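Local atomic coordinates of murein peptide amidase A (Escherichia coli O157:H7, PDB entry 5HXD), a protein that probably cleaves the gamma-D-glutamyl-diaminopimelate amide bond of murein tripeptide as a zinc-dependent M14-family amidase in muropeptide degradation. Residues 17-22 with 28-33; 97-102 with 109-114; 151-156 with 193-198; 177-182 with 224-229. One frame throughout, in Å; residues are numbered along the deposited sequence.

Interaction 1 (17-22 with 28-33); sequences TEHYGR and PLIWFP
Leu29 O is approached by two groups of the strand beside it: Tyr20 N donates a bent hydrogen bond of 2.9 Å, and His19 CA adds a CA-H...O contact at 3.1 Å. Farther along this antiparallel hairpin, Glu18 and Trp31 form a hydrogen-bonded pair, Glu18 N giving to Trp31 O and Trp31 N to Glu18 O. The ring of Tyr20 lies over the partner strand, with Leu29 CB above its centre, 3.6 Å from the centroid. Tyr20 CG stands between the backbone N and carbonyl carbon (chi1 67°), a setting that carries the ring across to Leu29 and Trp31. Tyr20 turns an edge toward the face of the five-membered ring of Trp31 in an offset edge-to-face pair, planes at 78°. Trp31 NE1 donates to a water at 2.9 Å, which weakly bonds back to His19 O. On the face of the hairpin that carries His19, Ile30 and Pro28, Pro28 CB sits over the His19 imidazole, 3.6 Å from its centroid, while Ile30 CG1 meets the ring edge. Tyr20, Leu29 and Trp31 rest on helix 136-148, and Tyr20 and Trp31 also reach Val76 of strand 74-76. Pro28 instead packs on Leu25 of the second subunit, so the hairpin lies between the helix and the dimer partner.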
loop_
_atom_site.group_PDB
_atom_site.type_symbol
_atom_site.label_atom_id
_atom_site.label_comp_id
_atom_site.label_asym_id
_atom_site.label_seq_id
_atom_site.Cartn_x
_atom_site.Cartn_y
_atom_site.Cartn_z
ATOM N N THR A 17 15.045 0.152 -13.648
ATOM C CA THR A 17 14.589 0.851 -12.475
ATOM C C THR A 17 15.739 1.741 -12.032
ATOM O O THR A 17 16.919 1.391 -12.219
ATOM C CB THR A 17 14.165 -0.117 -11.350
ATOM O OG1 THR A 17 13.320 0.572 -10.429
ATOM C CG2 THR A 17 15.366 -0.652 -10.605
ATOM N N GLU A 18 15.389 2.904 -11.484
ATOM C CA GLU A 18 16.365 3.852 -10.958
ATOM C C GLU A 18 15.905 4.361 -9.599
ATOM O O GLU A 18 14.743 4.204 -9.242
ATOM C CB GLU A 18 16.554 5.027 -11.919
ATOM C CG GLU A 18 17.037 4.667 -13.324
ATOM C CD GLU A 18 18.297 3.806 -13.334
ATOM O OE1 GLU A 18 19.189 3.992 -12.472
ATOM O OE2 GLU A 18 18.391 2.931 -14.218
ATOM N N HIS A 19 16.810 4.969 -8.841
ATOM C CA HIS A 19 16.432 5.653 -7.604
ATOM C C HIS A 19 16.609 7.179 -7.710
ATOM O O HIS A 19 17.680 7.634 -8.094
ATOM C CB HIS A 19 17.264 5.151 -6.415
ATOM C CG HIS A 19 17.090 3.691 -6.105
ATOM N ND1 HIS A 19 15.853 3.104 -5.958
ATOM C CD2 HIS A 19 18.002 2.729 -5.840
ATOM C CE1 HIS A 19 16.013 1.824 -5.661
ATOM N NE2 HIS A 19 17.303 1.573 -5.574
ATOM N N TYR A 20 15.594 7.964 -7.342
ATOM C CA TYR A 20 15.778 9.420 -7.210
ATOM C C TYR A 20 15.825 9.916 -5.753
ATOM O O TYR A 20 15.626 11.110 -5.494
ATOM C CB TYR A 20 14.679 10.187 -7.950
ATOM C CG TYR A 20 13.294 10.035 -7.343
ATOM C CD1 TYR A 20 12.791 10.977 -6.457
ATOM C CD2 TYR A 20 12.483 8.951 -7.677
ATOM C CE1 TYR A 20 11.533 10.843 -5.922
ATOM C CE2 TYR A 20 11.230 8.809 -7.148
ATOM C CZ TYR A 20 10.756 9.751 -6.270
ATOM O OH TYR A 20 9.490 9.602 -5.750
ATOM N N GLY A 21 16.071 9.012 -4.801
ATOM C CA GLY A 21 16.364 9.451 -3.450
ATOM C C GLY A 21 16.109 8.459 -2.338
ATOM O O GLY A 21 16.122 7.250 -2.554
ATOM N N ARG A 22 15.887 8.995 -1.137
ATOM C CA ARG A 22 15.529 8.220 0.046
ATOM C C ARG A 22 14.375 8.867 0.846
ATOM O O ARG A 22 14.365 10.078 1.111
ATOM C CB ARG A 22 16.744 8.039 0.957
ATOM C CG ARG A 22 17.822 7.119 0.417
ATOM C CD ARG A 22 17.326 5.700 0.321
ATOM N NE ARG A 22 18.213 4.804 -0.429
ATOM C CZ ARG A 22 18.263 3.486 -0.227
ATOM N NH1 ARG A 22 17.486 2.949 0.693
ATOM N NH2 ARG A 22 19.078 2.709 -0.935
ATOM N N PRO A 28 14.188 3.347 -0.536
ATOM C CA PRO A 28 14.568 4.129 -1.719
ATOM C C PRO A 28 13.366 4.788 -2.366
ATOM O O PRO A 28 12.250 4.272 -2.300
ATOM C CB PRO A 28 15.203 3.095 -2.659
ATOM C CG PRO A 28 14.700 1.780 -2.198
ATOM C CD PRO A 28 14.324 1.896 -0.745
ATOM N N LEU A 29 13.592 5.951 -2.957
ATOM C CA LEU A 29 12.606 6.522 -3.856
ATOM C C LEU A 29 12.913 5.992 -5.262
ATOM O O LEU A 29 14.000 6.172 -5.780
ATOM C CB LEU A 29 12.624 8.044 -3.761
ATOM C CG LEU A 29 12.231 8.523 -2.345
ATOM C CD1 LEU A 29 12.583 9.975 -2.122
ATOM C CD2 LEU A 29 10.745 8.300 -2.072
ATOM N N ILE A 30 11.953 5.277 -5.836
ATOM C CA ILE A 30 12.158 4.487 -7.044
ATOM C C ILE A 30 11.403 5.104 -8.219
ATOM O O ILE A 30 10.261 5.532 -8.061
ATOM C CB ILE A 30 11.685 3.015 -6.826
ATOM C CG1 ILE A 30 12.418 2.398 -5.636
ATOM C CG2 ILE A 30 11.897 2.174 -8.062
ATOM C CD1 ILE A 30 11.758 1.127 -5.062
ATOM N N TRP A 31 12.035 5.162 -9.388
ATOM C CA TRP A 31 11.314 5.568 -10.590
ATOM C C TRP A 31 11.739 4.787 -11.809
ATOM O O TRP A 31 12.792 4.145 -11.841
ATOM C CB TRP A 31 11.470 7.066 -10.873
ATOM C CG TRP A 31 12.834 7.486 -11.299
ATOM C CD1 TRP A 31 13.994 7.360 -10.584
ATOM C CD2 TRP A 31 13.191 8.134 -12.532
ATOM N NE1 TRP A 31 15.047 7.887 -11.295
ATOM C CE2 TRP A 31 14.583 8.365 -12.493
ATOM C CE3 TRP A 31 12.469 8.538 -13.656
ATOM C CZ2 TRP A 31 15.267 8.983 -13.543
ATOM C CZ3 TRP A 31 13.148 9.162 -14.696
ATOM C CH2 TRP A 31 14.534 9.374 -14.634
ATOM N N PHE A 32 10.893 4.877 -12.822
ATOM C CA PHE A 32 11.006 4.048 -13.996
ATOM C C PHE A 32 11.073 4.943 -15.204
ATOM O O PHE A 32 10.041 5.225 -15.800
ATOM C CB PHE A 32 9.807 3.102 -14.085
ATOM C CG PHE A 32 9.677 2.189 -12.900
ATOM C CD1 PHE A 32 10.241 0.933 -12.918
ATOM C CD2 PHE A 32 9.010 2.598 -11.762
ATOM C CE1 PHE A 32 10.142 0.099 -11.828
ATOM C CE2 PHE A 32 8.901 1.761 -10.667
ATOM C CZ PHE A 32 9.469 0.512 -10.704
ATOM N N PRO A 33 12.285 5.412 -15.551
ATOM C CA PRO A 33 12.484 6.324 -16.690
ATOM C C PRO A 33 11.982 5.722 -17.998
ATOM O O PRO A 33 12.185 4.521 -18.241
ATOM C CB PRO A 33 14.013 6.536 -16.731
ATOM C CG PRO A 33 14.589 5.467 -15.902
ATOM C CD PRO A 33 13.553 5.082 -14.880
HETATM O O HOH W 1 17.756 8.880 -11.185
#

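Interaction 2 (97-102 with 109-114); sequences LNRNFP and GETVYR
Arg99 and Thr111 touch through their side chains, which run at about a right angle to each other, while Arg99 CA and Thr111 CA remain 7.5 Å apart. The arginine leaves the backbone with CG anti to its own carbonyl carbon and then folds at chi2 (-66°), so that the first part of the Arg99 chain, and not the guanidinium alone, lies against the threonine. Arg99 CG comes within 3.4 Å of Thr111 OG1 and 3.8 Å of Thr111 CG2. Arg99 NE is likewise 3.4 Å from Thr111 OG1, and the hydroxyl approaches the guanidinium obliquely. Thr111 has OG1 anti to its backbone N (chi1 -179°), which sets both branches toward the arginine chain. The guanidinium is held from within its own loop: Arg99 NH1 donates to Asn98 O at 2.6 Å. That oxygen lies close to the guanidinium plane, but the donor stands well above the carbonyl plane and does not follow a lone pair. Asn98 and Arg99 form the Asn-Arg pair that, as in related zinc carboxypeptidases, probably receives a substrate carboxylate. At the nearest atoms, the Arg99 side chain is about 7 Å from the bound zinc ion and about 3 Å from a cacodylate ion, probably from the crystallisation liquor. Thr111 sits on strand 110-114 and pairs through its backbone with Leu126 of the antiparallel strand 122-127. The loop 97-102, for its part, rests on helix 136-148 through Leu97 and Phe101, and on helix 195-201 through Phe101 and Pro102.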
loop_
_atom_site.group_PDB
_atom_site.type_symbol
_atom_site.label_atom_id
_atom_site.label_comp_id
_atom_site.label_asym_id
_atom_site.label_seq_id
_atom_site.Cartn_x
_atom_site.Cartn_y
_atom_site.Cartn_z
ATOM N N LEU A 97 2.115 15.212 2.548
ATOM C CA LEU A 97 3.054 15.579 1.487
ATOM C C LEU A 97 2.388 16.459 0.421
ATOM O O LEU A 97 3.060 17.222 -0.271
ATOM C CB LEU A 97 3.663 14.327 0.824
ATOM C CG LEU A 97 4.697 13.519 1.624
ATOM C CD1 LEU A 97 5.076 12.242 0.899
ATOM C CD2 LEU A 97 5.918 14.337 1.941
ATOM N N ASN A 98 1.071 16.354 0.301
ATOM C CA ASN A 98 0.336 17.155 -0.659
ATOM C C ASN A 98 -0.121 18.464 -0.033
ATOM O O ASN A 98 -1.069 19.087 -0.507
ATOM C CB ASN A 98 -0.865 16.386 -1.207
ATOM C CG ASN A 98 -1.281 16.848 -2.598
ATOM O OD1 ASN A 98 -0.449 17.034 -3.493
ATOM N ND2 ASN A 98 -2.577 17.008 -2.790
ATOM N N ARG A 99 0.545 18.858 1.049
ATOM C CA ARG A 99 0.448 20.226 1.554
ATOM C C ARG A 99 1.857 20.725 1.789
ATOM O O ARG A 99 2.050 21.834 2.287
ATOM C CB ARG A 99 -0.370 20.325 2.856
ATOM C CG ARG A 99 -1.799 19.823 2.771
ATOM C CD ARG A 99 -2.639 20.676 1.853
ATOM N NE ARG A 99 -4.001 20.183 1.765
ATOM C CZ ARG A 99 -4.390 19.165 1.001
ATOM N NH1 ARG A 99 -3.511 18.512 0.245
ATOM N NH2 ARG A 99 -5.663 18.786 1.011
ATOM N N ASN A 100 2.834 19.901 1.413
ATOM C CA ASN A 100 4.254 20.173 1.663
ATOM C C ASN A 100 5.083 20.737 0.468
ATOM O O ASN A 100 6.286 20.960 0.599
ATOM C CB ASN A 100 4.913 18.882 2.172
ATOM C CG ASN A 100 6.214 19.135 2.931
ATOM O OD1 ASN A 100 7.263 18.570 2.596
ATOM N ND2 ASN A 100 6.152 19.988 3.956
ATOM N N PHE A 101 4.469 20.976 -0.687
ATOM C CA PHE A 101 5.252 21.412 -1.838
ATOM C C PHE A 101 5.507 22.919 -1.803
ATOM O O PHE A 101 4.597 23.708 -1.519
ATOM C CB PHE A 101 4.565 21.000 -3.146
ATOM C CG PHE A 101 4.702 19.539 -3.462
ATOM C CD1 PHE A 101 5.705 19.092 -4.313
ATOM C CD2 PHE A 101 3.848 18.608 -2.895
ATOM C CE1 PHE A 101 5.859 17.738 -4.608
ATOM C CE2 PHE A 101 3.990 17.250 -3.182
ATOM C CZ PHE A 101 5.008 16.817 -4.049
ATOM N N PRO A 102 6.756 23.327 -2.106
ATOM C CA PRO A 102 7.202 24.726 -2.032
ATOM C C PRO A 102 6.512 25.670 -3.032
ATOM O O PRO A 102 7.117 26.654 -3.452
ATOM C CB PRO A 102 8.697 24.626 -2.330
ATOM C CG PRO A 102 8.836 23.375 -3.129
ATOM C CD PRO A 102 7.846 22.429 -2.531
ATOM N N GLY A 109 1.616 25.038 9.573
ATOM C CA GLY A 109 0.663 24.655 10.606
ATOM C C GLY A 109 -0.047 23.356 10.290
ATOM O O GLY A 109 0.584 22.350 9.976
ATOM N N GLU A 110 -1.369 23.379 10.339
ATOM C CA GLU A 110 -2.120 22.143 10.245
ATOM C C GLU A 110 -3.003 22.040 9.003
ATOM O O GLU A 110 -3.431 23.040 8.427
ATOM C CB GLU A 110 -2.970 21.967 11.508
ATOM C CG GLU A 110 -2.165 21.689 12.771
ATOM C CD GLU A 110 -3.030 21.636 14.032
ATOM O OE1 GLU A 110 -4.249 21.369 13.933
ATOM O OE2 GLU A 110 -2.488 21.876 15.132
ATOM N N THR A 111 -3.253 20.808 8.586
ATOM C CA THR A 111 -4.155 20.550 7.484
ATOM C C THR A 111 -5.046 19.420 7.949
ATOM O O THR A 111 -4.647 18.654 8.814
ATOM C CB THR A 111 -3.394 20.193 6.180
ATOM O OG1 THR A 111 -4.320 19.971 5.114
ATOM C CG2 THR A 111 -2.544 18.948 6.366
ATOM N N VAL A 112 -6.258 19.332 7.408
ATOM C CA VAL A 112 -7.226 18.315 7.833
ATOM C C VAL A 112 -7.785 17.541 6.640
ATOM O O VAL A 112 -8.197 18.128 5.649
ATOM C CB VAL A 112 -8.412 18.932 8.637
ATOM C CG1 VAL A 112 -7.969 19.337 10.045
ATOM C CG2 VAL A 112 -9.052 20.116 7.888
ATOM N N TYR A 113 -7.776 16.219 6.736
ATOM C CA TYR A 113 -8.329 15.385 5.687
ATOM C C TYR A 113 -9.579 14.670 6.208
ATOM O O TYR A 113 -9.906 14.747 7.399
ATOM C CB TYR A 113 -7.270 14.392 5.161
ATOM C CG TYR A 113 -6.814 13.285 6.111
ATOM C CD1 TYR A 113 -7.398 12.031 6.076
ATOM C CD2 TYR A 113 -5.777 13.488 7.017
ATOM C CE1 TYR A 113 -6.986 11.027 6.920
ATOM C CE2 TYR A 113 -5.354 12.480 7.866
ATOM C CZ TYR A 113 -5.967 11.250 7.817
ATOM O OH TYR A 113 -5.573 10.218 8.660
ATOM N N ARG A 114 -10.295 13.998 5.319
ATOM C CA ARG A 114 -11.501 13.273 5.707
ATOM C C ARG A 114 -11.127 11.853 6.106
ATOM O O ARG A 114 -10.451 11.172 5.342
ATOM C CB ARG A 114 -12.513 13.261 4.560
ATOM C CG ARG A 114 -13.882 12.733 4.918
ATOM C CD ARG A 114 -14.750 12.600 3.672
ATOM N NE ARG A 114 -14.893 13.890 3.022
ATOM C CZ ARG A 114 -15.814 14.782 3.359
ATOM N NH1 ARG A 114 -16.670 14.498 4.334
ATOM N NH2 ARG A 114 -15.875 15.953 2.733
#

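Interaction 3 (151-156 with 193-198); sequences AWVVSF and GSFGSW
Strand 153-156 and the first turn of the helix beginning at Phe195 have their nearest CA atoms, Ser155 CA and Phe195 CA, 8.7 Å apart, and side chains make the contact. Phe195 supplies most of the bridge. Its CG is anti to the backbone N (chi1 169°), which swings the ring out from the helix start toward the strand. Val153 CG1, the branch anti to the valine N, meets the far rim of the ring at its edge, 3.4 Å from Phe195 CE2 and 3.5 Å from Phe195 CZ. The two side chains are skewed against each other. Two residues farther along the strand, Ser155 CB stands at 4.3 Å from Phe195 CD2, an oblique and looser approach made by the methylene carbon.

The helix start is organised by Ser194 at the N-cap position. Ser194 OG accepts from Ser197 N at 3.0 Å, the capping bond, and also receives the hydroxyl of Ser197, Ser197 OG lying 3.2 Å from Ser194 OG. Helical bonding begins with Trp198 N donating to Ser194 O. These bonds order the backbone from which Phe195 projects. Leu141, Ile145, Leu45 and Cys206 also touch the ring, and Phe101 meets it edge-to-face. The contact packs helix 195-201 on the central strand that leads to His157, the predicted zinc ligand, whose side chain is about 3 Å from that of Ser155 at the nearest atoms. Its chemistry is apolar, resting on van der Waals packing, while the polar bonds lie at the helix start, outside the contact.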
loop_
_atom_site.group_PDB
_atom_site.type_symbol
_atom_site.label_atom_id
_atom_site.label_comp_id
_atom_site.label_asym_id
_atom_site.label_seq_id
_atom_site.Cartn_x
_atom_site.Cartn_y
_atom_site.Cartn_z
ATOM N N ALA A 151 6.704 16.655 -20.001
ATOM C CA ALA A 151 5.696 17.382 -20.766
ATOM C C ALA A 151 4.480 17.721 -19.904
ATOM O O ALA A 151 3.805 18.731 -20.119
ATOM C CB ALA A 151 5.273 16.567 -21.972
ATOM N N TRP A 152 4.205 16.847 -18.938
ATOM C CA TRP A 152 3.070 16.976 -18.029
ATOM C C TRP A 152 3.188 15.944 -16.905
ATOM O O TRP A 152 4.130 15.144 -16.884
ATOM C CB TRP A 152 1.758 16.801 -18.785
ATOM C CG TRP A 152 1.769 15.662 -19.760
ATOM C CD1 TRP A 152 1.928 15.743 -21.115
ATOM C CD2 TRP A 152 1.605 14.272 -19.460
ATOM N NE1 TRP A 152 1.869 14.487 -21.677
ATOM C CE2 TRP A 152 1.676 13.570 -20.682
ATOM C CE3 TRP A 152 1.401 13.551 -18.273
ATOM C CZ2 TRP A 152 1.551 12.185 -20.750
ATOM C CZ3 TRP A 152 1.283 12.182 -18.343
ATOM C CH2 TRP A 152 1.356 11.510 -19.569
ATOM N N VAL A 153 2.244 15.974 -15.968
ATOM C CA VAL A 153 2.208 15.018 -14.871
ATOM C C VAL A 153 0.783 14.550 -14.609
ATOM O O VAL A 153 -0.102 15.370 -14.440
ATOM C CB VAL A 153 2.790 15.630 -13.557
ATOM C CG1 VAL A 153 2.867 14.577 -12.426
ATOM C CG2 VAL A 153 4.163 16.230 -13.800
ATOM N N VAL A 154 0.558 13.237 -14.574
ATOM C CA VAL A 154 -0.689 12.699 -14.027
ATOM C C VAL A 154 -0.423 12.060 -12.655
ATOM O O VAL A 154 0.385 11.133 -12.530
ATOM C CB VAL A 154 -1.351 11.648 -14.952
ATOM C CG1 VAL A 154 -2.499 10.965 -14.223
ATOM C CG2 VAL A 154 -1.859 12.291 -16.239
ATOM N N SER A 155 -1.093 12.573 -11.628
ATOM C CA SER A 155 -0.935 12.074 -10.266
ATOM C C SER A 155 -2.217 11.414 -9.774
ATOM O O SER A 155 -3.241 12.069 -9.628
ATOM C CB SER A 155 -0.538 13.207 -9.332
ATOM O OG SER A 155 -0.812 12.858 -7.993
ATOM N N PHE A 156 -2.151 10.110 -9.528
ATOM C CA PHE A 156 -3.309 9.330 -9.092
ATOM C C PHE A 156 -3.555 9.366 -7.584
ATOM O O PHE A 156 -2.610 9.230 -6.814
ATOM C CB PHE A 156 -3.137 7.884 -9.531
ATOM C CG PHE A 156 -3.284 7.695 -10.985
ATOM C CD1 PHE A 156 -4.513 7.393 -11.521
ATOM C CD2 PHE A 156 -2.204 7.855 -11.825
ATOM C CE1 PHE A 156 -4.668 7.249 -12.873
ATOM C CE2 PHE A 156 -2.348 7.706 -13.177
ATOM C CZ PHE A 156 -3.585 7.399 -13.702
ATOM N N GLY A 193 0.052 24.317 -0.774
ATOM C CA GLY A 193 1.253 23.502 -0.806
ATOM C C GLY A 193 1.086 22.182 -1.544
ATOM O O GLY A 193 1.969 21.330 -1.477
ATOM N N SER A 194 -0.031 22.008 -2.250
ATOM C CA SER A 194 -0.285 20.780 -3.020
ATOM C C SER A 194 0.666 20.623 -4.220
ATOM O O SER A 194 1.284 21.593 -4.672
ATOM C CB SER A 194 -1.735 20.743 -3.511
ATOM O OG SER A 194 -1.900 21.519 -4.685
ATOM N N PHE A 195 0.787 19.393 -4.715
ATOM C CA PHE A 195 1.704 19.099 -5.802
ATOM C C PHE A 195 1.262 19.874 -7.051
ATOM O O PHE A 195 2.080 20.476 -7.751
ATOM C CB PHE A 195 1.761 17.592 -6.064
ATOM C CG PHE A 195 2.474 17.217 -7.329
ATOM C CD1 PHE A 195 3.847 17.365 -7.439
ATOM C CD2 PHE A 195 1.771 16.728 -8.416
ATOM C CE1 PHE A 195 4.508 17.030 -8.609
ATOM C CE2 PHE A 195 2.417 16.390 -9.579
ATOM C CZ PHE A 195 3.794 16.535 -9.676
ATOM N N GLY A 196 -0.042 19.888 -7.297
ATOM C CA GLY A 196 -0.602 20.653 -8.388
ATOM C C GLY A 196 -0.383 22.140 -8.237
ATOM O O GLY A 196 -0.207 22.842 -9.227
ATOM N N SER A 197 -0.398 22.631 -7.005
ATOM C CA SER A 197 -0.134 24.041 -6.752
ATOM C C SER A 197 1.306 24.391 -7.118
ATOM O O SER A 197 1.596 25.494 -7.598
ATOM C CB SER A 197 -0.398 24.391 -5.289
ATOM O OG SER A 197 -1.765 24.647 -5.043
ATOM N N TRP A 198 2.208 23.451 -6.863
ATOM C CA TRP A 198 3.607 23.637 -7.187
ATOM C C TRP A 198 3.801 23.578 -8.702
ATOM O O TRP A 198 4.600 24.301 -9.284
ATOM C CB TRP A 198 4.442 22.566 -6.509
ATOM C CG TRP A 198 5.916 22.721 -6.696
ATOM C CD1 TRP A 198 6.725 23.654 -6.119
ATOM C CD2 TRP A 198 6.765 21.891 -7.492
ATOM N NE1 TRP A 198 8.028 23.460 -6.508
ATOM C CE2 TRP A 198 8.079 22.382 -7.348
ATOM C CE3 TRP A 198 6.542 20.778 -8.309
ATOM C CZ2 TRP A 198 9.158 21.801 -7.985
ATOM C CZ3 TRP A 198 7.604 20.215 -8.944
ATOM C CH2 TRP A 198 8.903 20.719 -8.774
#

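Interaction 4 (177-182 with 224-229); sequences QAFELP and LFAMAN
Apolar contact dominates where Phe179 and Ala178 meet helix 224-230, and Ala226 CB is its centre. The methyl carbon Ala226 CB stands over the middle of the Phe179 ring, 3.5 Å from its centroid and only 8° off the normal, a CH-pi contact almost straight onto the face. Ala226 CB also lies 4.1 Å from Ala178 CB. A sulfur contact comes second: Met227 SD lies at the edge of the Phe179 ring, 5.5 Å from the centroid, in a Met-aromatic arrangement. The methionine chain is bent at chi2 and chi3, and this returns its terminal Met227 CE to 3.9 Å from Phe179 CZ.

The ring projects from a helix end: helix 170-178 finishes in a Schellman motif, in which Glu180 takes a positive phi and Glu180 N bonds back to Gln177 O. Phe179, just before this turn, directs its ring toward helix 224-230. Phe211 packs on both Phe179 and Met227. Without a hydrogen bond or charge between the two segments, the helix end and the helix are held by dispersion and weak CH-pi and sulfur-aromatic forces, with a small alanine allowing close approach to the aromatic face.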
loop_
_atom_site.group_PDB
_atom_site.type_symbol
_atom_site.label_atom_id
_atom_site.label_comp_id
_atom_site.label_asym_id
_atom_site.label_seq_id
_atom_site.Cartn_x
_atom_site.Cartn_y
_atom_site.Cartn_z
ATOM N N GLN A 177 -12.667 9.682 -20.342
ATOM C CA GLN A 177 -13.332 8.672 -21.144
ATOM C C GLN A 177 -12.741 7.288 -20.885
ATOM O O GLN A 177 -13.477 6.341 -20.610
ATOM C CB GLN A 177 -13.244 9.040 -22.630
ATOM C CG GLN A 177 -14.610 9.238 -23.294
ATOM C CD GLN A 177 -14.564 10.150 -24.522
ATOM O OE1 GLN A 177 -13.511 10.681 -24.882
ATOM N NE2 GLN A 177 -15.718 10.334 -25.167
ATOM N N ALA A 178 -11.415 7.186 -20.950
ATOM C CA ALA A 178 -10.705 5.916 -20.736
ATOM C C ALA A 178 -10.937 5.284 -19.367
ATOM O O ALA A 178 -10.925 4.058 -19.253
ATOM C CB ALA A 178 -9.211 6.109 -20.951
ATOM N N PHE A 179 -11.133 6.087 -18.323
ATOM C CA PHE A 179 -11.304 5.511 -16.972
ATOM C C PHE A 179 -12.761 5.562 -16.490
ATOM O O PHE A 179 -13.066 5.161 -15.364
ATOM C CB PHE A 179 -10.411 6.232 -15.944
ATOM C CG PHE A 179 -8.955 5.824 -15.978
ATOM C CD1 PHE A 179 -8.506 4.742 -15.246
ATOM C CD2 PHE A 179 -8.031 6.550 -16.716
ATOM C CE1 PHE A 179 -7.164 4.374 -15.264
ATOM C CE2 PHE A 179 -6.694 6.189 -16.738
ATOM C CZ PHE A 179 -6.262 5.100 -16.012
ATOM N N GLU A 180 -13.637 6.069 -17.356
ATOM C CA GLU A 180 -15.057 6.315 -17.062
ATOM C C GLU A 180 -15.294 7.124 -15.790
ATOM O O GLU A 180 -16.163 6.814 -14.970
ATOM C CB GLU A 180 -15.831 5.002 -17.019
ATOM C CG GLU A 180 -16.456 4.730 -18.364
ATOM C CD GLU A 180 -17.302 3.506 -18.381
ATOM O OE1 GLU A 180 -18.294 3.448 -17.618
ATOM O OE2 GLU A 180 -16.965 2.608 -19.179
ATOM N N LEU A 181 -14.542 8.210 -15.688
ATOM C CA LEU A 181 -14.659 9.140 -14.590
ATOM C C LEU A 181 -14.985 10.507 -15.136
ATOM O O LEU A 181 -14.442 10.911 -16.162
ATOM C CB LEU A 181 -13.362 9.194 -13.785
ATOM C CG LEU A 181 -13.047 7.935 -13.006
ATOM C CD1 LEU A 181 -11.734 8.120 -12.279
ATOM C CD2 LEU A 181 -14.187 7.665 -12.037
ATOM N N PRO A 182 -15.867 11.229 -14.445
ATOM C CA PRO A 182 -16.224 12.606 -14.795
ATOM C C PRO A 182 -14.997 13.501 -14.913
ATOM O O PRO A 182 -14.026 13.278 -14.195
ATOM C CB PRO A 182 -17.104 13.045 -13.620
ATOM C CG PRO A 182 -16.789 12.085 -12.536
ATOM C CD PRO A 182 -16.531 10.795 -13.214
ATOM N N LEU A 224 -7.058 -1.719 -15.858
ATOM C CA LEU A 224 -5.733 -2.103 -16.332
ATOM C C LEU A 224 -5.601 -1.736 -17.789
ATOM O O LEU A 224 -4.515 -1.402 -18.247
ATOM C CB LEU A 224 -5.489 -3.599 -16.121
ATOM C CG LEU A 224 -4.120 -4.174 -16.498
ATOM C CD1 LEU A 224 -3.012 -3.232 -16.087
ATOM C CD2 LEU A 224 -3.910 -5.547 -15.857
ATOM N N PHE A 225 -6.726 -1.799 -18.501
ATOM C CA PHE A 225 -6.798 -1.420 -19.904
ATOM C C PHE A 225 -6.411 0.044 -20.047
ATOM O O PHE A 225 -5.469 0.405 -20.777
ATOM C CB PHE A 225 -8.210 -1.675 -20.458
ATOM C CG PHE A 225 -8.426 -1.152 -21.856
ATOM C CD1 PHE A 225 -8.041 -1.896 -22.963
ATOM C CD2 PHE A 225 -9.019 0.099 -22.071
ATOM C CE1 PHE A 225 -8.238 -1.399 -24.259
ATOM C CE2 PHE A 225 -9.211 0.594 -23.361
ATOM C CZ PHE A 225 -8.824 -0.160 -24.453
ATOM N N ALA A 226 -7.141 0.888 -19.330
ATOM C CA ALA A 226 -6.901 2.319 -19.369
ATOM C C ALA A 226 -5.474 2.666 -18.916
ATOM O O ALA A 226 -4.781 3.413 -19.603
ATOM C CB ALA A 226 -7.936 3.046 -18.519
ATOM N N MET A 227 -5.030 2.124 -17.778
ATOM C CA MET A 227 -3.695 2.439 -17.265
ATOM C C MET A 227 -2.590 2.097 -18.263
ATOM O O MET A 227 -1.686 2.904 -18.497
ATOM C CB MET A 227 -3.421 1.714 -15.950
ATOM C CG MET A 227 -2.236 2.317 -15.190
ATOM S SD MET A 227 -2.485 4.040 -14.676
ATOM C CE MET A 227 -3.730 3.819 -13.399
ATOM N N ALA A 228 -2.671 0.902 -18.842
ATOM C CA ALA A 228 -1.735 0.457 -19.872
ATOM C C ALA A 228 -1.711 1.387 -21.088
ATOM O O ALA A 228 -0.664 1.590 -21.700
ATOM C CB ALA A 228 -2.081 -0.958 -20.313
ATOM N N ASN A 229 -2.865 1.932 -21.453
ATOM C CA ASN A 229 -2.940 2.790 -22.637
ATOM C C ASN A 229 -2.392 4.177 -22.325
ATOM O O ASN A 229 -1.864 4.856 -23.214
ATOM C CB ASN A 229 -4.374 2.892 -23.173
ATOM C CG ASN A 229 -4.874 1.585 -23.758
ATOM O OD1 ASN A 229 -4.091 0.756 -24.219
ATOM N ND2 ASN A 229 -6.185 1.392 -23.735
#

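From the N terminus, interaction 1 closes a short hairpin loop of five residues and is finished before interaction 2 closes a six-residue loop between 97-102 and strand 110-114. Interactions 3 and 4 are longer in range and cross, since 177-182 lies between the two segments of interaction 3 and 193-198 between those of interaction 4. Interactions 2 and 3 touch directly: Phe101 N lies 2.6 Å from Gly193 O and Asn98 OD1 2.9 Å from Phe195 N, both probable hydrogen bonds. Interactions 3 and 4 meet where Phe156 packs on Met227 and Phe179. This chain of contacts runs from the loop near the zinc, through the central sheet, to helix 224-230, while interaction 1 touches none of the others.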